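Local coordinates for glucose import ATP-binding protein GlcV (Sulfolobus solfataricus, PDB 1OXX) that powers glucose uptake by hydrolysing ATP, as the energy-coupling subunit of the GlcSTUV ABC transporter, at residues 99-110 against 149-157; 241-251 against 267-278. The protein carries 1 engineered substitution. All blocks are in the same frame, centred on the assembly; numbering follows the deposited sequence.

Contact 1: residues 99-110 against 149-157; sequences AFENIAFPLTNM and VALARALVK
Pro106 and, in one of its two conformers, Lys157 are joined through one water, which donates to Pro106 O at 2.7 Å and accepts from Lys157 NZ. They belong to a helix-helix packing in the helical subdomain of the ABC ATPase, where helix 99-104 runs roughly parallel to the end of helix 143-155, their short axes 8.5 Å apart at -31°. Ile103 fills the middle of the interface. Its CD1 lies 3.6 Å from Ala152 CB, CG1 leans on Val149 CG1 and CG2 on Val156 CG2; the short alanine lets the branched side chain settle close to the neighbouring backbone. Ala99 CB continues the apolar seam against Val149 CG2. Val156 turns CG1 between its own backbone N and carbonyl carbon (chi1 80°), which brings this methyl over Ile103 O and within 3.8 Å of Pro106 CB. Leu107 CD1 covers the other methyl, CG2.

Arg153 suits the border of this seam because its stem is apolar and its tip is not. CG packs on Pro106 CG, while the bend at chi3 (58°) sends the guanidinium on to Trp91 O and Ala92 O, with a cation-pi contact to Trp91; both follow Gln89, an inferred ATP ligand whose side chain is about 10 Å from that of Arg153. Asn102 OD1 instead accepts from Tyr94 N, and stays 4.0 Å from Arg153 NH1 without bonding it.

Contact 2: residues 241-251 against 267-278; sequences IGEINELEGKV and VSSDRAIIGIRP
Arg277, Val251 and Arg271 bury the most surface where strands 245-251 and 271-276 pair antiparallel in a five-stranded sheet of the C-terminal domain. Arg277 works at the end nearer the ATPase domain. Its long arm carries NH1 to Glu243 O at 3.0 Å; the oxygen lies in the guanidinium plane, although NH1 stands well above the carbonyl plane. A weak bond to Gly242 O joins it, NH1 also reaches Ala238 O, NH2 reaches Tyr229 O with a cation-pi contact to its ring, and Ile244 CD1 covers one face; the side chain ties helices 225-230 and 235-241 to the sheet.

Val251 holds the far end. Its N donates to Asp270 O at 3.1 Å, and its CG2 methyl rests against Val267 CG2 and Ala272 CB: a beta-branched residue, suited to a strand, meets an equal and a smaller partner.

Arg271 lies on the more exposed face with Glu248 and Lys250. Its bend at chi3 (65°) puts Gly249 O over one guanidinium face, 3.9 Å above the plane. The salt bridge is short and straight: NE donates at 165° to the anti lone pair of Glu248 OE2, 2.6 Å away, while Lys352 pairs with Glu248 OE1.

In the fold
The two contacts lie on opposite sides of the chain's centre, with centres 49 Å apart and nearest atoms about 22 Å apart, and they share no helix or strand. Contact 1 is the more buried, a helix packing inside the ATPase domain held mainly by apolar side-chain packing, with no direct hydrogen bond between its segments. Contact 2 is partly buried and takes its strength from backbone bonds between strands, with charged residues on its exposed side. Arginine serves both, reaching in each case for backbone carbonyls and an aromatic ring: Arg153 fixes the chain after Gln89, whereas Arg277 fastens the passage from helix 235-241 into the C-terminal sheet.

Contact 1: residues 99-110 against 149-157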
loop_
_atom_site.group_PDB
_atom_site.type_symbol
_atom_site.label_atom_id
_atom_site.label_comp_id
_atom_site.label_asym_id
_atom_site.label_seq_id
_atom_site.Cartn_x
_atom_site.Cartn_y
_atom_site.Cartn_z
ATOM N N ALA A 99 11.931 -10.922 -25.102
ATOM C CA ALA A 99 11.072 -11.348 -24.009
ATOM C C ALA A 99 11.425 -12.790 -23.611
ATOM O O ALA A 99 11.530 -13.102 -22.430
ATOM C CB ALA A 99 9.608 -11.204 -24.404
ATOM N N PHE A 100 11.602 -13.681 -24.584
ATOM C CA PHE A 100 11.971 -15.058 -24.290
ATOM C C PHE A 100 13.254 -15.092 -23.475
ATOM O O PHE A 100 13.345 -15.781 -22.491
ATOM C CB PHE A 100 12.207 -15.864 -25.584
ATOM C CG PHE A 100 12.610 -17.299 -25.347
ATOM C CD1 PHE A 100 11.667 -18.283 -25.257
ATOM C CD2 PHE A 100 13.927 -17.640 -25.137
ATOM C CE1 PHE A 100 12.030 -19.595 -25.023
ATOM C CE2 PHE A 100 14.289 -18.945 -24.904
ATOM C CZ PHE A 100 13.336 -19.920 -24.841
ATOM N N GLU A 101 14.271 -14.377 -23.935
ATOM C CA GLU A 101 15.556 -14.373 -23.283
ATOM C C GLU A 101 15.466 -13.807 -21.875
ATOM O O GLU A 101 16.148 -14.270 -20.944
ATOM C CB GLU A 101 16.541 -13.561 -24.134
ATOM C CG GLU A 101 16.945 -14.241 -25.432
ATOM C CD GLU A 101 17.905 -13.418 -26.276
ATOM O OE1 GLU A 101 17.636 -12.230 -26.550
ATOM O OE2 GLU A 101 18.952 -13.985 -26.688
ATOM N N ASN A 102 14.612 -12.800 -21.690
ATOM C CA ASN A 102 14.419 -12.222 -20.369
ATOM C C ASN A 102 13.796 -13.238 -19.415
ATOM O O ASN A 102 14.189 -13.333 -18.256
ATOM C CB ASN A 102 13.526 -10.984 -20.448
ATOM C CG ASN A 102 14.316 -9.711 -20.554
ATOM O OD1 ASN A 102 14.853 -9.215 -19.550
ATOM N ND2 ASN A 102 14.411 -9.163 -21.765
ATOM N N ILE A 103 12.808 -13.986 -19.894
ATOM C CA ILE A 103 12.125 -14.966 -19.065
ATOM C C ILE A 103 13.011 -16.185 -18.793
ATOM O O ILE A 103 12.959 -16.771 -17.706
ATOM C CB ILE A 103 10.793 -15.359 -19.701
ATOM C CG1 ILE A 103 9.882 -14.133 -19.843
ATOM C CG2 ILE A 103 10.101 -16.452 -18.882
ATOM C CD1 ILE A 103 8.633 -14.385 -20.732
ATOM N N ALA A 104 13.848 -16.544 -19.754
ATOM C CA ALA A 104 14.729 -17.696 -19.612
ATOM C C ALA A 104 15.919 -17.429 -18.708
ATOM O O ALA A 104 16.526 -18.360 -18.167
ATOM C CB ALA A 104 15.233 -18.112 -20.953
ATOM N N PHE A 105 16.284 -16.168 -18.557
ATOM C CA PHE A 105 17.493 -15.812 -17.829
ATOM C C PHE A 105 17.652 -16.498 -16.465
ATOM O O PHE A 105 18.723 -17.021 -16.175
ATOM C CB PHE A 105 17.588 -14.290 -17.681
ATOM C CG PHE A 105 18.932 -13.821 -17.201
ATOM C CD1 PHE A 105 20.024 -13.836 -18.049
ATOM C CD2 PHE A 105 19.100 -13.395 -15.906
ATOM C CE1 PHE A 105 21.265 -13.413 -17.607
ATOM C CE2 PHE A 105 20.338 -12.970 -15.458
ATOM C CZ PHE A 105 21.418 -12.981 -16.315
ATOM N N PRO A 106 16.620 -16.509 -15.627
ATOM C CA PRO A 106 16.768 -17.132 -14.306
ATOM C C PRO A 106 17.038 -18.626 -14.368
ATOM O O PRO A 106 17.457 -19.199 -13.363
ATOM C CB PRO A 106 15.416 -16.862 -13.640
ATOM C CG PRO A 106 14.869 -15.653 -14.364
ATOM C CD PRO A 106 15.300 -15.881 -15.797
ATOM N N LEU A 107 16.805 -19.253 -15.514
ATOM C CA LEU A 107 16.979 -20.699 -15.644
ATOM C C LEU A 107 18.374 -21.111 -16.101
ATOM O O LEU A 107 18.658 -22.301 -16.203
ATOM C CB LEU A 107 15.976 -21.251 -16.645
ATOM C CG LEU A 107 14.489 -21.010 -16.357
ATOM C CD1 LEU A 107 13.611 -21.676 -17.398
ATOM C CD2 LEU A 107 14.154 -21.524 -14.982
ATOM N N THR A 108 19.224 -20.129 -16.355
ATOM C CA THR A 108 20.553 -20.357 -16.924
ATOM C C THR A 108 21.355 -21.440 -16.219
ATOM O O THR A 108 21.965 -22.292 -16.872
ATOM C CB THR A 108 21.344 -19.050 -16.901
ATOM O OG1 THR A 108 20.673 -18.068 -17.694
ATOM C CG2 THR A 108 22.694 -19.225 -17.586
ATOM N N ASN A 109 21.360 -21.403 -14.896
ATOM C CA ASN A 109 22.143 -22.361 -14.125
ATOM C C ASN A 109 21.292 -23.282 -13.251
ATOM O O ASN A 109 21.691 -23.663 -12.146
ATOM C CB ASN A 109 23.169 -21.617 -13.281
ATOM C CG ASN A 109 24.110 -20.765 -14.124
ATOM O OD1 ASN A 109 24.810 -21.268 -15.014
ATOM N ND2 ASN A 109 24.132 -19.467 -13.845
ATOM N N MET A 110 20.133 -23.668 -13.775
ATOM C CA MET A 110 19.213 -24.546 -13.060
ATOM C C MET A 110 19.254 -25.987 -13.564
ATOM O O MET A 110 18.330 -26.760 -13.357
ATOM C CB MET A 110 17.797 -23.978 -13.138
ATOM C CG MET A 110 17.685 -22.608 -12.477
ATOM S SD MET A 110 18.206 -22.627 -10.732
ATOM C CE MET A 110 17.004 -23.696 -10.137
ATOM N N VAL A 149 5.812 -9.780 -18.938
ATOM C CA VAL A 149 7.115 -10.414 -19.081
ATOM C C VAL A 149 7.863 -10.388 -17.751
ATOM O O VAL A 149 8.492 -11.363 -17.372
ATOM C CB VAL A 149 7.939 -9.727 -20.170
ATOM C CG1 VAL A 149 9.352 -10.264 -20.203
ATOM C CG2 VAL A 149 7.248 -9.924 -21.490
ATOM N N ALA A 150 7.773 -9.276 -17.027
ATOM C CA ALA A 150 8.422 -9.164 -15.726
ATOM C C ALA A 150 7.831 -10.176 -14.736
ATOM O O ALA A 150 8.562 -10.791 -13.943
ATOM C CB ALA A 150 8.293 -7.743 -15.178
ATOM N N LEU A 151 6.512 -10.352 -14.770
ATOM C CA LEU A 151 5.885 -11.339 -13.911
ATOM C C LEU A 151 6.294 -12.757 -14.329
ATOM O O LEU A 151 6.583 -13.584 -13.483
ATOM C CB LEU A 151 4.379 -11.180 -13.960
ATOM C CG LEU A 151 3.540 -11.976 -12.983
ATOM C CD1 LEU A 151 3.975 -11.745 -11.554
ATOM C CD2 LEU A 151 2.081 -11.605 -13.195
ATOM N N ALA A 152 6.385 -13.042 -15.620
ATOM C CA ALA A 152 6.810 -14.352 -16.087
ATOM C C ALA A 152 8.222 -14.647 -15.611
ATOM O O ALA A 152 8.533 -15.776 -15.207
ATOM C CB ALA A 152 6.747 -14.380 -17.610
ATOM N N ARG A 153 9.100 -13.661 -15.720
ATOM C CA ARG A 153 10.471 -13.816 -15.220
ATOM C C ARG A 153 10.477 -14.195 -13.733
ATOM O O ARG A 153 11.240 -15.059 -13.297
ATOM C CB ARG A 153 11.259 -12.530 -15.452
ATOM C CG ARG A 153 12.671 -12.615 -14.997
ATOM C CD ARG A 153 13.469 -11.359 -15.240
ATOM N NE ARG A 153 12.876 -10.202 -14.603
ATOM C CZ ARG A 153 13.310 -8.964 -14.764
ATOM N NH1 ARG A 153 14.333 -8.723 -15.579
ATOM N NH2 ARG A 153 12.699 -7.963 -14.153
ATOM N N ALA A 154 9.627 -13.540 -12.952
ATOM C CA ALA A 154 9.518 -13.824 -11.516
ATOM C C ALA A 154 8.977 -15.205 -11.200
ATOM O O ALA A 154 9.281 -15.743 -10.134
ATOM C CB ALA A 154 8.647 -12.803 -10.867
ATOM N N LEU A 155 8.184 -15.780 -12.104
ATOM C CA LEU A 155 7.474 -17.044 -11.865
ATOM C C LEU A 155 8.115 -18.265 -12.506
ATOM O O LEU A 155 7.709 -19.402 -12.280
ATOM C CB LEU A 155 6.052 -16.917 -12.402
ATOM C CG LEU A 155 5.202 -15.854 -11.723
ATOM C CD1 LEU A 155 3.867 -15.758 -12.436
ATOM C CD2 LEU A 155 5.009 -16.170 -10.271
ATOM N N VAL A 156 9.131 -18.021 -13.313
ATOM C CA VAL A 156 9.686 -19.088 -14.144
ATOM C C VAL A 156 10.311 -20.262 -13.385
ATOM O O VAL A 156 10.326 -21.378 -13.888
ATOM C CB VAL A 156 10.659 -18.509 -15.216
ATOM C CG1 VAL A 156 12.007 -18.208 -14.641
ATOM C CG2 VAL A 156 10.753 -19.464 -16.367
ATOM N N LYS A 157 10.820 -20.007 -12.187
ATOM C CA LYS A 157 11.401 -21.071 -11.339
ATOM C C LYS A 157 10.429 -21.626 -10.291
ATOM O O LYS A 157 10.844 -22.253 -9.319
ATOM C CB LYS A 157 12.642 -20.574 -10.594
ATOM C CG LYS A 157 13.846 -20.209 -11.467
ATOM C CD LYS A 157 15.090 -19.949 -10.628
ATOM C CE LYS A 157 14.975 -18.676 -9.803
ATOM N NZ LYS A 157 16.197 -18.432 -8.971
HETATM O O HOH W 1 18.193 -18.125 -11.007
#

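Contact 2: residues 241-251 against 267-278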
loop_
_atom_site.group_PDB
_atom_site.type_symbol
_atom_site.label_atom_id
_atom_site.label_comp_id
_atom_site.label_asym_id
_atom_site.label_seq_id
_atom_site.Cartn_x
_atom_site.Cartn_y
_atom_site.Cartn_z
ATOM N N ILE A 241 -3.629 5.067 4.857
ATOM C CA ILE A 241 -4.522 4.077 4.280
ATOM C C ILE A 241 -5.608 4.678 3.384
ATOM O O ILE A 241 -6.281 3.944 2.679
ATOM C CB ILE A 241 -5.117 3.186 5.406
ATOM C CG1 ILE A 241 -5.848 1.954 4.845
ATOM C CG2 ILE A 241 -6.033 3.990 6.277
ATOM C CD1 ILE A 241 -4.933 0.841 4.407
ATOM N N GLY A 242 -5.767 6.005 3.412
ATOM C CA GLY A 242 -6.757 6.671 2.579
ATOM C C GLY A 242 -6.880 8.151 2.878
ATOM O O GLY A 242 -6.376 8.631 3.894
ATOM N N GLU A 243 -7.585 8.867 2.011
ATOM C CA GLU A 243 -7.806 10.291 2.210
ATOM C C GLU A 243 -8.558 10.557 3.491
ATOM O O GLU A 243 -9.499 9.841 3.851
ATOM C CB GLU A 243 -8.603 10.892 1.047
ATOM C CG GLU A 243 -7.865 10.854 -0.272
ATOM C CD GLU A 243 -8.431 11.825 -1.288
ATOM O OE1 GLU A 243 -9.667 11.967 -1.337
ATOM O OE2 GLU A 243 -7.633 12.437 -2.031
ATOM N N ILE A 244 -8.131 11.602 4.181
ATOM C CA ILE A 244 -8.806 12.015 5.396
ATOM C C ILE A 244 -8.542 13.488 5.686
ATOM O O ILE A 244 -7.467 14.014 5.378
ATOM C CB ILE A 244 -8.367 11.140 6.605
ATOM C CG1 ILE A 244 -9.312 11.360 7.784
ATOM C CG2 ILE A 244 -6.932 11.433 6.989
ATOM C CD1 ILE A 244 -9.258 10.267 8.845
ATOM N N ASN A 245 -9.557 14.153 6.237
ATOM C CA ASN A 245 -9.428 15.488 6.766
ATOM C C ASN A 245 -8.928 15.420 8.203
ATOM O O ASN A 245 -9.478 14.681 9.023
ATOM C CB ASN A 245 -10.789 16.177 6.756
ATOM C CG ASN A 245 -11.318 16.379 5.364
ATOM O OD1 ASN A 245 -10.822 17.233 4.632
ATOM N ND2 ASN A 245 -12.341 15.608 4.987
ATOM N N GLU A 246 -7.901 16.200 8.501
ATOM C CA GLU A 246 -7.331 16.281 9.848
ATOM C C GLU A 246 -7.564 17.679 10.387
ATOM O O GLU A 246 -7.126 18.664 9.774
ATOM C CB GLU A 246 -5.828 16.004 9.803
ATOM C CG GLU A 246 -5.436 14.730 9.081
ATOM C CD GLU A 246 -3.934 14.537 8.977
ATOM O OE1 GLU A 246 -3.167 15.181 9.745
ATOM O OE2 GLU A 246 -3.524 13.719 8.123
ATOM N N LEU A 247 -8.258 17.763 11.521
ATOM C CA LEU A 247 -8.572 19.060 12.129
ATOM C C LEU A 247 -8.202 19.019 13.584
ATOM O O LEU A 247 -8.306 17.974 14.211
ATOM C CB LEU A 247 -10.065 19.360 12.073
ATOM C CG LEU A 247 -10.748 19.464 10.723
ATOM C CD1 LEU A 247 -11.204 18.087 10.357
ATOM C CD2 LEU A 247 -11.918 20.428 10.790
ATOM N N GLU A 248 -7.813 20.158 14.136
ATOM C CA GLU A 248 -7.481 20.246 15.550
ATOM C C GLU A 248 -8.471 21.169 16.243
ATOM O O GLU A 248 -8.821 22.238 15.726
ATOM C CB GLU A 248 -6.056 20.786 15.746
ATOM C CG GLU A 248 -5.644 20.842 17.217
ATOM C CD GLU A 248 -4.299 21.509 17.469
ATOM O OE1 GLU A 248 -3.365 21.294 16.672
ATOM O OE2 GLU A 248 -4.171 22.241 18.485
ATOM N N GLY A 249 -8.922 20.773 17.424
ATOM C CA GLY A 249 -9.840 21.602 18.171
ATOM C C GLY A 249 -9.698 21.488 19.665
ATOM O O GLY A 249 -8.845 20.765 20.182
ATOM N N LYS A 250 -10.573 22.204 20.359
ATOM C CA LYS A 250 -10.583 22.236 21.803
ATOM C C LYS A 250 -11.631 21.282 22.355
ATOM O O LYS A 250 -12.778 21.285 21.922
ATOM C CB LYS A 250 -10.884 23.655 22.288
ATOM C CG LYS A 250 -10.856 23.802 23.801
ATOM C CD LYS A 250 -11.259 25.195 24.266
ATOM C CE LYS A 250 -11.035 25.354 25.771
ATOM N NZ LYS A 250 -11.368 26.719 26.271
ATOM N N VAL A 251 -11.242 20.487 23.342
ATOM C CA VAL A 251 -12.176 19.577 23.980
ATOM C C VAL A 251 -13.082 20.351 24.940
ATOM O O VAL A 251 -12.587 21.090 25.800
ATOM C CB VAL A 251 -11.406 18.488 24.746
ATOM C CG1 VAL A 251 -12.335 17.740 25.718
ATOM C CG2 VAL A 251 -10.731 17.538 23.758
ATOM N N VAL A 267 -11.875 13.309 24.253
ATOM C CA VAL A 267 -10.683 12.590 24.673
ATOM C C VAL A 267 -10.264 13.270 25.974
ATOM O O VAL A 267 -10.779 14.336 26.314
ATOM C CB VAL A 267 -9.532 12.643 23.645
ATOM C CG1 VAL A 267 -9.826 11.755 22.448
ATOM C CG2 VAL A 267 -9.268 14.065 23.218
ATOM N N SER A 268 -9.312 12.659 26.672
ATOM C CA SER A 268 -8.870 13.114 27.983
ATOM C C SER A 268 -7.971 14.355 27.982
ATOM O O SER A 268 -7.799 15.006 29.018
ATOM C CB SER A 268 -8.132 11.960 28.659
ATOM O OG SER A 268 -9.022 10.898 28.954
ATOM N N SER A 269 -7.411 14.686 26.827
ATOM C CA SER A 269 -6.498 15.817 26.696
ATOM C C SER A 269 -7.204 17.166 26.486
ATOM O O SER A 269 -8.410 17.221 26.264
ATOM C CB SER A 269 -5.528 15.546 25.542
ATOM O OG SER A 269 -6.229 15.263 24.341
ATOM N N ASP A 270 -6.427 18.247 26.514
ATOM C CA ASP A 270 -6.956 19.598 26.386
ATOM C C ASP A 270 -7.473 19.864 24.980
ATOM O O ASP A 270 -8.489 20.537 24.785
ATOM C CB ASP A 270 -5.855 20.605 26.721
ATOM C CG ASP A 270 -5.668 20.782 28.216
ATOM O OD1 ASP A 270 -6.569 20.377 28.986
ATOM O OD2 ASP A 270 -4.658 21.322 28.711
ATOM N N ARG A 271 -6.750 19.341 24.005
ATOM C CA ARG A 271 -7.124 19.512 22.610
ATOM C C ARG A 271 -7.159 18.150 21.944
ATOM O O ARG A 271 -6.641 17.169 22.477
ATOM C CB ARG A 271 -6.132 20.435 21.917
ATOM C CG ARG A 271 -6.074 21.813 22.569
ATOM C CD ARG A 271 -5.174 22.786 21.843
ATOM N NE ARG A 271 -5.650 23.106 20.505
ATOM C CZ ARG A 271 -6.631 23.950 20.247
ATOM N NH1 ARG A 271 -7.265 24.556 21.244
ATOM N NH2 ARG A 271 -6.979 24.194 18.992
ATOM N N ALA A 272 -7.772 18.094 20.771
ATOM C CA ALA A 272 -7.933 16.833 20.058
ATOM C C ALA A 272 -7.735 16.997 18.575
ATOM O O ALA A 272 -7.957 18.065 18.025
ATOM C CB ALA A 272 -9.316 16.266 20.300
ATOM N N ILE A 273 -7.336 15.897 17.938
ATOM C CA ILE A 273 -7.264 15.828 16.499
ATOM C C ILE A 273 -8.483 15.047 16.034
ATOM O O ILE A 273 -8.760 13.959 16.540
ATOM C CB ILE A 273 -5.995 15.125 16.060
ATOM C CG1 ILE A 273 -4.771 15.918 16.529
ATOM C CG2 ILE A 273 -5.990 14.939 14.548
ATOM C CD1 ILE A 273 -3.461 15.189 16.346
ATOM N N ILE A 274 -9.226 15.629 15.110
ATOM C CA ILE A 274 -10.378 14.982 14.521
ATOM C C ILE A 274 -9.967 14.492 13.138
ATOM O O ILE A 274 -9.345 15.227 12.380
ATOM C CB ILE A 274 -11.540 16.005 14.385
ATOM C CG1 ILE A 274 -12.088 16.413 15.750
ATOM C CG2 ILE A 274 -12.657 15.458 13.498
ATOM C CD1 ILE A 274 -12.895 15.345 16.399
ATOM N N GLY A 275 -10.346 13.254 12.826
ATOM C CA GLY A 275 -10.190 12.691 11.504
ATOM C C GLY A 275 -11.557 12.389 10.932
ATOM O O GLY A 275 -12.355 11.683 11.554
ATOM N N ILE A 276 -11.850 12.948 9.760
ATOM C CA ILE A 276 -13.118 12.656 9.081
ATOM C C ILE A 276 -12.839 12.512 7.587
ATOM O O ILE A 276 -12.318 13.419 6.924
ATOM C CB ILE A 276 -14.235 13.712 9.418
ATOM C CG1 ILE A 276 -15.610 13.249 8.907
ATOM C CG2 ILE A 276 -13.898 15.106 8.910
ATOM C CD1 ILE A 276 -16.278 12.180 9.783
ATOM N N ARG A 277 -13.120 11.325 7.066
ATOM C CA ARG A 277 -12.858 11.069 5.658
ATOM C C ARG A 277 -13.857 11.818 4.770
ATOM O O ARG A 277 -14.999 12.074 5.171
ATOM C CB ARG A 277 -12.877 9.571 5.392
ATOM C CG ARG A 277 -11.782 8.813 6.112
ATOM C CD ARG A 277 -11.539 7.408 5.526
ATOM N NE ARG A 277 -10.655 6.641 6.388
ATOM C CZ ARG A 277 -9.333 6.764 6.426
ATOM N NH1 ARG A 277 -8.698 7.590 5.599
ATOM N NH2 ARG A 277 -8.628 6.013 7.266
ATOM N N PRO A 278 -13.449 12.181 3.555
ATOM C CA PRO A 278 -14.335 12.962 2.667
ATOM C C PRO A 278 -15.677 12.300 2.386
ATOM O O PRO A 278 -16.666 12.999 2.245
ATOM C CB PRO A 278 -13.505 13.131 1.405
ATOM C CG PRO A 278 -12.509 12.044 1.477
ATOM C CD PRO A 278 -12.141 11.935 2.928
HETATM O O HOH W 2 -10.093 21.680 26.850
#